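Local coordinates for coenzyme F420-dependent N(5),N(10)-methenyltetrahydromethanopterin reductase-related protein (Desulfurobacterium thermolithotrophum DSM 11699, PDB 6HUY) that is of uncertain function but binds 5,10-methenyltetrahydrofolate and is probably a paralogue of the Hmd hydrogenase, at residues 77-82 with 101-106; 121-126 with 342-347; 250-255 with 310-315. All blocks are in the same frame, centred on the assembly; numbering follows the deposited sequence.

Interaction 1: 77-82 with 101-106; sequences EAAKEA and ETILPY
Ala79 presents its methyl to Ile103 of helix 95-103, where its CB meets the branch point of the side chain, CB to CB at 3.6 Å, and touches CG2 of the same residue. The first torsion of Ile103 explains the fit: CG1 sits between the backbone N and the carbonyl carbon (chi1 64°), while CG2 stays beside the N and lies against the alanine. Across the contact the methyl also meets Tyr106, CB to CB at 4.0 Å.

Lys80 and Tyr106 run side by side in the same direction. The lysine is extended beyond CG, which carries its CE along the phenol to 4.0 Å from Tyr106 CD1. At its end, NZ forms a salt bridge with Glu77 OE2 on the syn side, somewhat out of the carboxylate plane; the modelled 2.5 Å is doubtfully short, but the pairing is consistent with holding the chain beside the ring. Among backbone atoms, Lys80 CA gives a nearly straight CA-H...O contact to Tyr106 O at 3.4 Å. Ala79 O, which accepts from Ala82 N in a type II turn, faces the same carbonyl without a bond.

The contact joins two helices of a Rossmann-type N-terminal domain, those leading into parallel strands 84-87 and 112-115. Ala79 and Ile103 both rest on Tyr6 of strand 2-6, and the turn from Ala79 to Ala82 delivers the chain to strand 84-87.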
ATOM      1  N   GLU B  77     -37.375  16.118   7.012  1.00 57.71           N
ATOM      2  CA  GLU B  77     -38.550  15.376   7.457  1.00 59.81           C
ATOM      3  C   GLU B  77     -38.271  13.882   7.502  1.00 54.26           C
ATOM      4  O   GLU B  77     -38.721  13.191   8.421  1.00 54.34           O
ATOM      5  CB  GLU B  77     -39.746  15.663   6.542  1.00 66.36           C
ATOM      6  CG  GLU B  77     -40.357  17.022   6.752  1.00 73.09           C
ATOM      7  CD  GLU B  77     -40.915  17.182   8.156  1.00 77.35           C
ATOM      8  OE1 GLU B  77     -41.797  16.374   8.546  1.00 78.83           O
ATOM      9  OE2 GLU B  77     -40.453  18.100   8.871  1.00 77.71           O
ATOM     10  N   ALA B  78     -37.540  13.362   6.515  1.00 51.61           N
ATOM     11  CA  ALA B  78     -37.246  11.933   6.505  1.00 49.49           C
ATOM     12  C   ALA B  78     -36.421  11.514   7.711  1.00 48.57           C
ATOM     13  O   ALA B  78     -36.494  10.356   8.136  1.00 50.64           O
ATOM     14  CB  ALA B  78     -36.518  11.548   5.221  1.00 46.64           C
ATOM     15  N   ALA B  79     -35.631  12.427   8.275  1.00 47.19           N
ATOM     16  CA  ALA B  79     -34.774  12.060   9.397  1.00 47.06           C
ATOM     17  C   ALA B  79     -35.519  12.037  10.720  1.00 49.27           C
ATOM     18  O   ALA B  79     -35.064  11.378  11.665  1.00 47.78           O
ATOM     19  CB  ALA B  79     -33.586  13.023   9.520  1.00 47.10           C
ATOM     20  N   LYS B  80     -36.633  12.757  10.821  1.00 52.80           N
ATOM     21  CA  LYS B  80     -37.344  12.832  12.087  1.00 55.98           C
ATOM     22  C   LYS B  80     -37.840  11.448  12.492  1.00 59.22           C
ATOM     23  O   LYS B  80     -38.381  10.700  11.676  1.00 58.98           O
ATOM     24  CB  LYS B  80     -38.494  13.830  11.970  1.00 57.26           C
ATOM     25  CG  LYS B  80     -38.025  15.274  11.720  1.00 56.28           C
ATOM     26  CD  LYS B  80     -39.194  16.252  11.587  1.00 59.05           C
ATOM     27  CE  LYS B  80     -38.720  17.690  11.415  1.00 60.23           C
ATOM     28  NZ  LYS B  80     -39.860  18.627  11.260  1.00 65.53           N
ATOM     29  N   GLU B  81     -37.598  11.088  13.744  1.00 65.88           N
ATOM     30  CA  GLU B  81     -37.977   9.797  14.314  1.00 72.67           C
ATOM     31  C   GLU B  81     -37.295   8.595  13.642  1.00 67.76           C
ATOM     32  O   GLU B  81     -37.671   7.450  13.913  1.00 69.86           O
ATOM     33  CB  GLU B  81     -39.506   9.619  14.288  1.00 82.82           C
ATOM     34  CG  GLU B  81     -40.255  10.607  15.191  1.00 89.55           C
ATOM     35  CD  GLU B  81     -39.861  10.475  16.655  1.00 93.79           C
ATOM     36  OE1 GLU B  81     -39.515  11.505  17.279  1.00 94.78           O
ATOM     37  OE2 GLU B  81     -39.884   9.335  17.180  1.00 95.54           O
ATOM     38  N   ALA B  82     -36.289   8.807  12.792  1.00 61.38           N
ATOM     39  CA  ALA B  82     -35.541   7.687  12.218  1.00 56.01           C
ATOM     40  C   ALA B  82     -34.507   7.152  13.208  1.00 50.59           C
ATOM     41  O   ALA B  82     -33.737   7.920  13.799  1.00 46.87           O
ATOM     42  CB  ALA B  82     -34.844   8.100  10.922  1.00 53.32           C
ATOM     43  N   GLU B 101     -24.745  15.979   7.735  1.00 46.76           N
ATOM     44  CA  GLU B 101     -24.791  17.189   8.545  1.00 48.36           C
ATOM     45  C   GLU B 101     -26.198  17.784   8.590  1.00 48.27           C
ATOM     46  O   GLU B 101     -26.627  18.306   9.626  1.00 48.51           O
ATOM     47  CB  GLU B 101     -23.801  18.207   7.989  1.00 52.49           C
ATOM     48  CG  GLU B 101     -23.252  19.125   9.046  1.00 59.40           C
ATOM     49  CD  GLU B 101     -22.106  19.968   8.542  1.00 64.56           C
ATOM     50  OE1 GLU B 101     -20.933  19.568   8.772  1.00 65.65           O
ATOM     51  OE2 GLU B 101     -22.394  21.014   7.910  1.00 65.51           O
ATOM     52  N   THR B 102     -26.928  17.741   7.471  1.00 48.55           N
ATOM     53  CA  THR B 102     -28.281  18.292   7.465  1.00 49.66           C
ATOM     54  C   THR B 102     -29.197  17.509   8.396  1.00 48.75           C
ATOM     55  O   THR B 102     -29.995  18.105   9.129  1.00 51.33           O
ATOM     56  CB  THR B 102     -28.870  18.302   6.050  1.00 49.88           C
ATOM     57  OG1 THR B 102     -27.993  18.990   5.150  1.00 50.53           O
ATOM     58  CG2 THR B 102     -30.200  19.032   6.046  1.00 53.53           C
ATOM     59  N   ILE B 103     -29.111  16.174   8.376  1.00 46.80           N
ATOM     60  CA  ILE B 103     -30.056  15.356   9.142  1.00 46.96           C
ATOM     61  C   ILE B 103     -29.661  15.231  10.610  1.00 45.95           C
ATOM     62  O   ILE B 103     -30.507  14.887  11.448  1.00 45.09           O
ATOM     63  CB  ILE B 103     -30.212  13.951   8.524  1.00 45.57           C
ATOM     64  CG1 ILE B 103     -28.899  13.164   8.589  1.00 43.77           C
ATOM     65  CG2 ILE B 103     -30.696  14.049   7.068  1.00 46.60           C
ATOM     66  CD1 ILE B 103     -29.054  11.701   8.238  1.00 44.28           C
ATOM     67  N   LEU B 104     -28.409  15.526  10.948  1.00 46.34           N
ATOM     68  CA  LEU B 104     -27.896  15.250  12.288  1.00 47.79           C
ATOM     69  C   LEU B 104     -28.802  15.731  13.416  1.00 47.67           C
ATOM     70  O   LEU B 104     -29.074  14.942  14.334  1.00 45.47           O
ATOM     71  CB  LEU B 104     -26.496  15.861  12.421  1.00 48.24           C
ATOM     72  CG  LEU B 104     -25.680  15.307  13.588  1.00 49.02           C
ATOM     73  CD1 LEU B 104     -25.345  13.834  13.359  1.00 48.96           C
ATOM     74  CD2 LEU B 104     -24.426  16.123  13.758  1.00 50.21           C
ATOM     75  N   PRO B 105     -29.287  16.975  13.437  1.00 50.02           N
ATOM     76  CA  PRO B 105     -30.086  17.418  14.590  1.00 55.04           C
ATOM     77  C   PRO B 105     -31.509  16.868  14.632  1.00 55.21           C
ATOM     78  O   PRO B 105     -32.208  17.087  15.631  1.00 56.00           O
ATOM     79  CB  PRO B 105     -30.087  18.946  14.451  1.00 56.19           C
ATOM     80  CG  PRO B 105     -29.875  19.203  13.018  1.00 55.65           C
ATOM     81  CD  PRO B 105     -29.053  18.063  12.476  1.00 51.97           C
ATOM     82  N   TYR B 106     -31.957  16.158  13.600  1.00 53.20           N
ATOM     83  CA  TYR B 106     -33.337  15.701  13.531  1.00 53.18           C
ATOM     84  C   TYR B 106     -33.496  14.210  13.775  1.00 51.64           C
ATOM     85  O   TYR B 106     -34.629  13.749  13.970  1.00 51.93           O
ATOM     86  CB  TYR B 106     -33.937  16.060  12.165  1.00 52.27           C
ATOM     87  CG  TYR B 106     -33.926  17.547  11.898  1.00 53.03           C
ATOM     88  CD1 TYR B 106     -34.940  18.364  12.372  1.00 55.70           C
ATOM     89  CD2 TYR B 106     -32.896  18.138  11.185  1.00 52.92           C
ATOM     90  CE1 TYR B 106     -34.932  19.728  12.138  1.00 57.67           C
ATOM     91  CE2 TYR B 106     -32.881  19.494  10.947  1.00 54.96           C
ATOM     92  CZ  TYR B 106     -33.903  20.283  11.429  1.00 55.92           C
ATOM     93  OH  TYR B 106     -33.894  21.626  11.192  1.00 57.01           O
TER

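Interaction 2: 121-126 with 342-347; sequences ILVLNS and ESWKKF
Trp344 carries the apolar part of this contact, laying its indole along one side of helix 121-126. Leu122 CD2 approaches the far end of the six-membered ring, 3.5 Å from Trp344 CH2, and Val123 CG2 the pyrrole end, 3.8 Å from Trp344 CD1; both come in obliquely. The aliphatic part of Lys345 passes Ser126, with Lys345 CE 4.2 Å from Ser126 O.

No hydrogen bond joins the two segments; the Ser126 hydroxyl is satisfied within its own helix. With Ser126 OG beside its backbone N (chi1 -67°), the hydroxyl turns back and donates to Leu122 O at 2.9 Å. That carbonyl also accepts from Ser126 N, the two donors arriving from opposite faces of its plane. The same OG lies 3.2 Å from Trp344 CE3, so the buried oxygen packs against the ring while its proton is used on the helix.

The helix segments cross steeply at -111°, with axes 8.9 Å apart at closest approach. Ile121 lies on strands 112-115 and 141-144, Leu124 on the former, and Val123 also touches Phe97 of helix 95-103. Glu197 of helix 196-203 touches both Leu122 and Trp344, and Tyr315 of the other subunit meets the indole edge-to-face.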
ATOM      1  N   ILE B 121     -16.612   5.329   6.940  1.00 35.93           N
ATOM      2  CA  ILE B 121     -17.366   5.879   8.063  1.00 36.83           C
ATOM      3  C   ILE B 121     -16.510   6.808   8.912  1.00 36.87           C
ATOM      4  O   ILE B 121     -17.021   7.787   9.459  1.00 37.44           O
ATOM      5  CB  ILE B 121     -17.979   4.744   8.911  1.00 37.85           C
ATOM      6  CG1 ILE B 121     -18.946   5.315   9.953  1.00 38.70           C
ATOM      7  CG2 ILE B 121     -16.911   3.939   9.596  1.00 37.84           C
ATOM      8  CD1 ILE B 121     -20.111   6.089   9.350  1.00 40.23           C
ATOM      9  N   LEU B 122     -15.213   6.525   9.055  1.00 39.66           N
ATOM     10  CA  LEU B 122     -14.373   7.378   9.890  1.00 41.76           C
ATOM     11  C   LEU B 122     -14.141   8.733   9.243  1.00 41.51           C
ATOM     12  O   LEU B 122     -14.021   9.742   9.944  1.00 40.02           O
ATOM     13  CB  LEU B 122     -13.026   6.698  10.179  1.00 44.59           C
ATOM     14  CG  LEU B 122     -12.814   6.356  11.655  1.00 46.21           C
ATOM     15  CD1 LEU B 122     -13.841   5.328  12.073  1.00 48.24           C
ATOM     16  CD2 LEU B 122     -11.438   5.847  11.903  1.00 46.84           C
ATOM     17  N   VAL B 123     -14.064   8.774   7.915  1.00 41.55           N
ATOM     18  CA  VAL B 123     -13.960  10.046   7.221  1.00 40.11           C
ATOM     19  C   VAL B 123     -15.230  10.871   7.430  1.00 41.14           C
ATOM     20  O   VAL B 123     -15.166  12.072   7.724  1.00 39.59           O
ATOM     21  CB  VAL B 123     -13.652   9.797   5.735  1.00 36.38           C
ATOM     22  CG1 VAL B 123     -13.713  11.089   4.933  1.00 36.62           C
ATOM     23  CG2 VAL B 123     -12.270   9.161   5.600  1.00 34.59           C
ATOM     24  N   LEU B 124     -16.404  10.242   7.291  1.00 42.13           N
ATOM     25  CA  LEU B 124     -17.657  10.930   7.595  1.00 41.18           C
ATOM     26  C   LEU B 124     -17.666  11.405   9.040  1.00 41.91           C
ATOM     27  O   LEU B 124     -17.984  12.565   9.330  1.00 39.61           O
ATOM     28  CB  LEU B 124     -18.857  10.010   7.339  1.00 40.98           C
ATOM     29  CG  LEU B 124     -20.223  10.589   7.750  1.00 41.84           C
ATOM     30  CD1 LEU B 124     -20.584  11.741   6.845  1.00 42.93           C
ATOM     31  CD2 LEU B 124     -21.295   9.544   7.679  1.00 44.71           C
ATOM     32  N   ASN B 125     -17.340  10.499   9.967  1.00 43.48           N
ATOM     33  CA  ASN B 125     -17.276  10.852  11.380  1.00 44.28           C
ATOM     34  C   ASN B 125     -16.352  12.041  11.618  1.00 44.42           C
ATOM     35  O   ASN B 125     -16.664  12.923  12.428  1.00 46.83           O
ATOM     36  CB  ASN B 125     -16.822   9.637  12.190  1.00 45.87           C
ATOM     37  CG  ASN B 125     -16.875   9.880  13.676  1.00 48.42           C
ATOM     38  OD1 ASN B 125     -15.854  10.151  14.315  1.00 49.48           O
ATOM     39  ND2 ASN B 125     -18.075   9.790  14.241  1.00 49.32           N
ATOM     40  N   SER B 126     -15.218  12.095  10.906  1.00 41.76           N
ATOM     41  CA  SER B 126     -14.293  13.214  11.065  1.00 45.56           C
ATOM     42  C   SER B 126     -14.925  14.521  10.618  1.00 42.93           C
ATOM     43  O   SER B 126     -14.688  15.571  11.228  1.00 41.64           O
ATOM     44  CB  SER B 126     -13.009  12.971  10.271  1.00 49.30           C
ATOM     45  OG  SER B 126     -12.277  11.895  10.819  1.00 52.21           O
ATOM     46  N   GLU B 342      -8.241  16.269  10.621  1.00 44.02           N
ATOM     47  CA  GLU B 342      -7.852  17.096   9.494  0.51 44.88           C
ATOM     48  C   GLU B 342      -7.133  16.279   8.430  1.00 42.98           C
ATOM     49  O   GLU B 342      -7.255  16.578   7.241  1.00 44.44           O
ATOM     50  CB  GLU B 342      -6.977  18.263   9.967  0.51 45.75           C
ATOM     51  CG  GLU B 342      -7.729  19.275  10.820  0.51 49.03           C
ATOM     52  CD  GLU B 342      -9.041  19.727  10.182  0.51 50.94           C
ATOM     53  OE1 GLU B 342     -10.101  19.580  10.826  0.51 51.16           O
ATOM     54  OE2 GLU B 342      -9.010  20.210   9.029  0.51 52.86           O
ATOM     55  N   SER B 343      -6.416  15.232   8.832  1.00 40.82           N
ATOM     56  CA  SER B 343      -5.738  14.375   7.864  1.00 43.10           C
ATOM     57  C   SER B 343      -6.731  13.572   7.035  1.00 42.90           C
ATOM     58  O   SER B 343      -6.533  13.403   5.824  1.00 43.30           O
ATOM     59  CB  SER B 343      -4.773  13.435   8.583  1.00 41.74           C
ATOM     60  OG  SER B 343      -3.678  14.155   9.132  1.00 41.37           O
ATOM     61  N   TRP B 344      -7.782  13.033   7.664  1.00 40.50           N
ATOM     62  CA  TRP B 344      -8.815  12.350   6.883  1.00 41.76           C
ATOM     63  C   TRP B 344      -9.551  13.326   5.975  1.00 42.54           C
ATOM     64  O   TRP B 344      -9.828  13.011   4.811  1.00 42.18           O
ATOM     65  CB  TRP B 344      -9.805  11.621   7.795  1.00 42.22           C
ATOM     66  CG  TRP B 344      -9.334  10.272   8.181  1.00 40.02           C
ATOM     67  CD1 TRP B 344      -8.924   9.279   7.342  1.00 39.22           C
ATOM     68  CD2 TRP B 344      -9.234   9.750   9.503  1.00 39.99           C
ATOM     69  NE1 TRP B 344      -8.552   8.170   8.062  1.00 37.46           N
ATOM     70  CE2 TRP B 344      -8.743   8.428   9.393  1.00 38.71           C
ATOM     71  CE3 TRP B 344      -9.510  10.265  10.766  1.00 38.49           C
ATOM     72  CZ2 TRP B 344      -8.513   7.626  10.503  1.00 37.49           C
ATOM     73  CZ3 TRP B 344      -9.283   9.484  11.856  1.00 41.66           C
ATOM     74  CH2 TRP B 344      -8.783   8.168  11.726  1.00 42.61           C
ATOM     75  N   LYS B 345      -9.858  14.522   6.478  1.00 44.02           N
ATOM     76  CA  LYS B 345     -10.514  15.510   5.630  1.00 48.20           C
ATOM     77  C   LYS B 345      -9.623  15.917   4.464  1.00 48.28           C
ATOM     78  O   LYS B 345     -10.094  16.023   3.328  1.00 48.85           O
ATOM     79  CB  LYS B 345     -10.935  16.723   6.463  1.00 50.38           C
ATOM     80  CG  LYS B 345     -12.007  16.376   7.512  1.00 53.11           C
ATOM     81  CD  LYS B 345     -12.833  17.578   7.924  1.00 59.35           C
ATOM     82  CE  LYS B 345     -12.241  18.294   9.127  1.00 61.87           C
ATOM     83  NZ  LYS B 345     -12.613  19.734   9.107  1.00 65.40           N
ATOM     84  N   LYS B 346      -8.327  16.128   4.713  1.00 48.78           N
ATOM     85  CA  LYS B 346      -7.426  16.511   3.629  1.00 53.07           C
ATOM     86  C   LYS B 346      -7.267  15.384   2.620  1.00 52.11           C
ATOM     87  O   LYS B 346      -7.090  15.641   1.423  1.00 53.35           O
ATOM     88  CB  LYS B 346      -6.051  16.909   4.178  1.00 56.96           C
ATOM     89  CG  LYS B 346      -5.931  18.344   4.628  1.00 64.70           C
ATOM     90  CD  LYS B 346      -6.005  19.308   3.434  1.00 70.29           C
ATOM     91  CE  LYS B 346      -6.899  20.506   3.720  1.00 74.80           C
ATOM     92  NZ  LYS B 346      -7.418  21.119   2.454  1.00 78.42           N
ATOM     93  N   PHE B 347      -7.300  14.135   3.082  1.00 47.58           N
ATOM     94  CA  PHE B 347      -7.225  13.012   2.163  1.00 44.55           C
ATOM     95  C   PHE B 347      -8.362  13.078   1.150  1.00 43.33           C
ATOM     96  O   PHE B 347      -8.139  12.998  -0.065  1.00 42.86           O
ATOM     97  CB  PHE B 347      -7.259  11.709   2.952  1.00 43.61           C
ATOM     98  CG  PHE B 347      -7.363  10.492   2.103  1.00 42.75           C
ATOM     99  CD1 PHE B 347      -6.457  10.266   1.086  1.00 42.86           C
ATOM    100  CD2 PHE B 347      -8.370   9.560   2.324  1.00 42.19           C
ATOM    101  CE1 PHE B 347      -6.557   9.125   0.290  1.00 43.19           C
ATOM    102  CE2 PHE B 347      -8.470   8.413   1.536  1.00 42.09           C
ATOM    103  CZ  PHE B 347      -7.563   8.199   0.521  1.00 41.52           C
TER

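Interaction 3: 250-255 with 310-315; sequences VTKYGL and PSEPTY
Tyr253 OH donates a short hydrogen bond of 2.6 Å to Glu312 O, the one such bond between the helix and the loop. It meets the carbonyl at a C=O...donor angle of 156°, tilted 18° from the carbonyl plane, and the acceptor lies at the edge of the phenol, in the plane of the ring. The second polar link is looser: Lys252 NZ and Glu312 OE1 form a long salt bridge at 3.6 Å. The lysine is extended until its last torsion, where a bend (chi4 73°) turns the ammonium group toward the carboxylate, and the two side chains cross at about a right angle. Glu312 is thus engaged twice, by its backbone oxygen and by its acid.

The helix is the long 232-262 of the all-helical C-terminal part of this Hmd-family chain, and the loop runs between helices 299-306 and 320-330. The other subunit braces both: its Glu236 accepts from Leu255 N, and it makes backbone hydrogen bonds with Thr314.

A phenylalanine in place of Tyr253 would probably leave Glu312 O without its donor and the loop less firmly tied to the helix.

Packing closes around these bonds. Thr314 comes from the direction opposite to the phenol and brings CG2 to 3.2 Å from Tyr253 OH, while Pro310 CB lies 3.9 Å from Tyr253 CE1. Lys252 CD slides past Thr314 CB at 3.6 Å, and Lys252 CG covers the rim of one face of the Tyr253 ring.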
ATOM      1  N   VAL B 250      -0.122   7.325  -4.376  1.00 38.90           N
ATOM      2  CA  VAL B 250      -1.421   7.636  -4.970  1.00 40.72           C
ATOM      3  C   VAL B 250      -2.087   8.788  -4.220  1.00 38.29           C
ATOM      4  O   VAL B 250      -2.609   9.723  -4.830  1.00 38.01           O
ATOM      5  CB  VAL B 250      -2.321   6.386  -5.008  1.00 40.65           C
ATOM      6  CG1 VAL B 250      -3.749   6.763  -5.391  1.00 38.83           C
ATOM      7  CG2 VAL B 250      -1.768   5.390  -6.002  1.00 41.41           C
ATOM      8  N   THR B 251      -2.095   8.726  -2.887  1.00 37.97           N
ATOM      9  CA  THR B 251      -2.649   9.805  -2.080  1.00 37.20           C
ATOM     10  C   THR B 251      -2.112  11.157  -2.521  1.00 39.89           C
ATOM     11  O   THR B 251      -2.873  12.069  -2.860  1.00 41.76           O
ATOM     12  CB  THR B 251      -2.320   9.580  -0.602  1.00 37.18           C
ATOM     13  OG1 THR B 251      -3.002   8.419  -0.118  1.00 37.51           O
ATOM     14  CG2 THR B 251      -2.763  10.782   0.248  1.00 38.03           C
ATOM     15  N   LYS B 252      -0.787  11.309  -2.507  1.00 41.04           N
ATOM     16  CA  LYS B 252      -0.169  12.621  -2.662  1.00 39.66           C
ATOM     17  C   LYS B 252       0.013  13.033  -4.113  1.00 38.01           C
ATOM     18  O   LYS B 252      -0.074  14.224  -4.424  1.00 35.67           O
ATOM     19  CB  LYS B 252       1.200  12.661  -1.960  1.00 43.10           C
ATOM     20  CG  LYS B 252       1.752  14.088  -1.838  1.00 47.23           C
ATOM     21  CD  LYS B 252       2.806  14.241  -0.769  1.00 47.81           C
ATOM     22  CE  LYS B 252       3.241  15.699  -0.626  1.00 49.77           C
ATOM     23  NZ  LYS B 252       2.205  16.556   0.027  1.00 52.16           N
ATOM     24  N   TYR B 253       0.253  12.084  -5.012  1.00 40.15           N
ATOM     25  CA  TYR B 253       0.601  12.402  -6.387  1.00 40.30           C
ATOM     26  C   TYR B 253      -0.296  11.727  -7.418  1.00 40.90           C
ATOM     27  O   TYR B 253      -0.109  11.961  -8.616  1.00 42.10           O
ATOM     28  CB  TYR B 253       2.064  12.016  -6.670  1.00 40.42           C
ATOM     29  CG  TYR B 253       3.097  12.568  -5.700  1.00 42.03           C
ATOM     30  CD1 TYR B 253       3.323  13.942  -5.581  1.00 43.23           C
ATOM     31  CD2 TYR B 253       3.860  11.713  -4.916  1.00 41.50           C
ATOM     32  CE1 TYR B 253       4.274  14.441  -4.701  1.00 42.86           C
ATOM     33  CE2 TYR B 253       4.819  12.203  -4.044  1.00 41.88           C
ATOM     34  CZ  TYR B 253       5.022  13.562  -3.934  1.00 43.11           C
ATOM     35  OH  TYR B 253       5.977  14.026  -3.052  1.00 41.64           O
ATOM     36  N   GLY B 254      -1.258  10.904  -7.001  1.00 40.61           N
ATOM     37  CA  GLY B 254      -2.155  10.250  -7.936  1.00 41.46           C
ATOM     38  C   GLY B 254      -1.461   9.155  -8.734  1.00 42.37           C
ATOM     39  O   GLY B 254      -0.292   8.824  -8.529  1.00 42.10           O
ATOM     40  N   LEU B 255      -2.219   8.574  -9.667  1.00 44.39           N
ATOM     41  CA  LEU B 255      -1.695   7.453 -10.439  1.00 45.04           C
ATOM     42  C   LEU B 255      -0.563   7.894 -11.355  1.00 46.01           C
ATOM     43  O   LEU B 255       0.371   7.124 -11.597  1.00 46.44           O
ATOM     44  CB  LEU B 255      -2.817   6.792 -11.249  1.00 45.93           C
ATOM     45  CG  LEU B 255      -3.898   6.061 -10.438  1.00 44.28           C
ATOM     46  CD1 LEU B 255      -5.055   5.689 -11.333  1.00 46.25           C
ATOM     47  CD2 LEU B 255      -3.364   4.823  -9.770  1.00 42.35           C
ATOM     48  N   PRO B 310       7.137  16.074  -9.095  1.00 53.07           N
ATOM     49  CA  PRO B 310       6.618  16.254  -7.730  1.00 49.35           C
ATOM     50  C   PRO B 310       6.936  17.658  -7.237  1.00 49.40           C
ATOM     51  O   PRO B 310       8.097  18.070  -7.221  1.00 50.26           O
ATOM     52  CB  PRO B 310       7.360  15.182  -6.923  1.00 45.81           C
ATOM     53  CG  PRO B 310       8.651  14.994  -7.657  1.00 48.43           C
ATOM     54  CD  PRO B 310       8.326  15.204  -9.122  1.00 51.97           C
ATOM     55  N   SER B 311       5.903  18.406  -6.861  1.00 50.10           N
ATOM     56  CA  SER B 311       6.119  19.781  -6.430  1.00 54.88           C
ATOM     57  C   SER B 311       6.446  19.888  -4.949  1.00 53.97           C
ATOM     58  O   SER B 311       7.021  20.896  -4.532  1.00 56.78           O
ATOM     59  CB  SER B 311       4.894  20.649  -6.749  1.00 57.78           C
ATOM     60  OG  SER B 311       3.769  20.226  -6.004  1.00 59.03           O
ATOM     61  N   GLU B 312       6.103  18.881  -4.156  1.00 52.58           N
ATOM     62  CA  GLU B 312       6.356  18.880  -2.726  1.00 55.66           C
ATOM     63  C   GLU B 312       7.031  17.577  -2.329  1.00 51.18           C
ATOM     64  O   GLU B 312       6.723  16.521  -2.892  1.00 47.58           O
ATOM     65  CB  GLU B 312       5.059  19.021  -1.922  1.00 61.71           C
ATOM     66  CG  GLU B 312       4.316  20.329  -2.105  1.00 72.12           C
ATOM     67  CD  GLU B 312       2.876  20.210  -1.632  1.00 79.71           C
ATOM     68  OE1 GLU B 312       2.655  20.118  -0.400  1.00 81.64           O
ATOM     69  OE2 GLU B 312       1.966  20.160  -2.494  1.00 83.26           O
ATOM     70  N   PRO B 313       7.931  17.616  -1.346  1.00 47.60           N
ATOM     71  CA  PRO B 313       8.574  16.390  -0.877  1.00 43.95           C
ATOM     72  C   PRO B 313       7.664  15.612   0.064  1.00 42.00           C
ATOM     73  O   PRO B 313       6.647  16.111   0.552  1.00 41.71           O
ATOM     74  CB  PRO B 313       9.808  16.905  -0.146  1.00 44.03           C
ATOM     75  CG  PRO B 313       9.373  18.212   0.419  1.00 46.14           C
ATOM     76  CD  PRO B 313       8.372  18.789  -0.572  1.00 46.56           C
ATOM     77  N   THR B 314       8.043  14.362   0.307  1.00 42.27           N
ATOM     78  CA  THR B 314       7.268  13.517   1.206  1.00 44.32           C
ATOM     79  C   THR B 314       8.103  12.303   1.600  1.00 42.18           C
ATOM     80  O   THR B 314       9.192  12.060   1.070  1.00 40.27           O
ATOM     81  CB  THR B 314       5.942  13.063   0.578  1.00 45.49           C
ATOM     82  OG1 THR B 314       5.141  12.409   1.569  1.00 46.76           O
ATOM     83  CG2 THR B 314       6.165  12.099  -0.563  1.00 45.57           C
ATOM     84  N   TYR B 315       7.574  11.548   2.562  1.00 40.73           N
ATOM     85  CA  TYR B 315       8.040  10.200   2.844  1.00 40.16           C
ATOM     86  C   TYR B 315       6.883   9.268   2.545  1.00 38.78           C
ATOM     87  O   TYR B 315       5.759   9.491   3.006  1.00 41.17           O
ATOM     88  CB  TYR B 315       8.541  10.056   4.285  1.00 38.77           C
ATOM     89  CG  TYR B 315       9.858  10.780   4.506  1.00 40.75           C
ATOM     90  CD1 TYR B 315      11.053  10.282   3.963  1.00 40.51           C
ATOM     91  CD2 TYR B 315       9.906  11.968   5.237  1.00 40.22           C
ATOM     92  CE1 TYR B 315      12.238  10.946   4.138  1.00 42.76           C
ATOM     93  CE2 TYR B 315      11.083  12.630   5.426  1.00 41.80           C
ATOM     94  CZ  TYR B 315      12.246  12.125   4.873  1.00 45.10           C
ATOM     95  OH  TYR B 315      13.418  12.793   5.058  1.00 47.93           O
TER

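The three contacts form a row in space from the Rossmann-type domain to the helical C-terminal part, with 21 and 19 Å between successive centres and 39 Å end to end. In sequence, however, both segments of interaction 3 lie between those of interaction 2. Interactions 1 and 2 come within about 6 Å at their nearest atoms; helix 95-103, part of which lies in interaction 1, reaches helix 121-135 through Phe97. Interactions 2 and 3 meet directly, Phe347 CE1 lying 3.6 Å from Thr251 OG1. Through the dimer, the loop of interaction 3 in one subunit reaches interaction 2 of the other. A bound 5,10-methenyltetrahydrofolate is about 13 Å from the Val123 side chain of interaction 2.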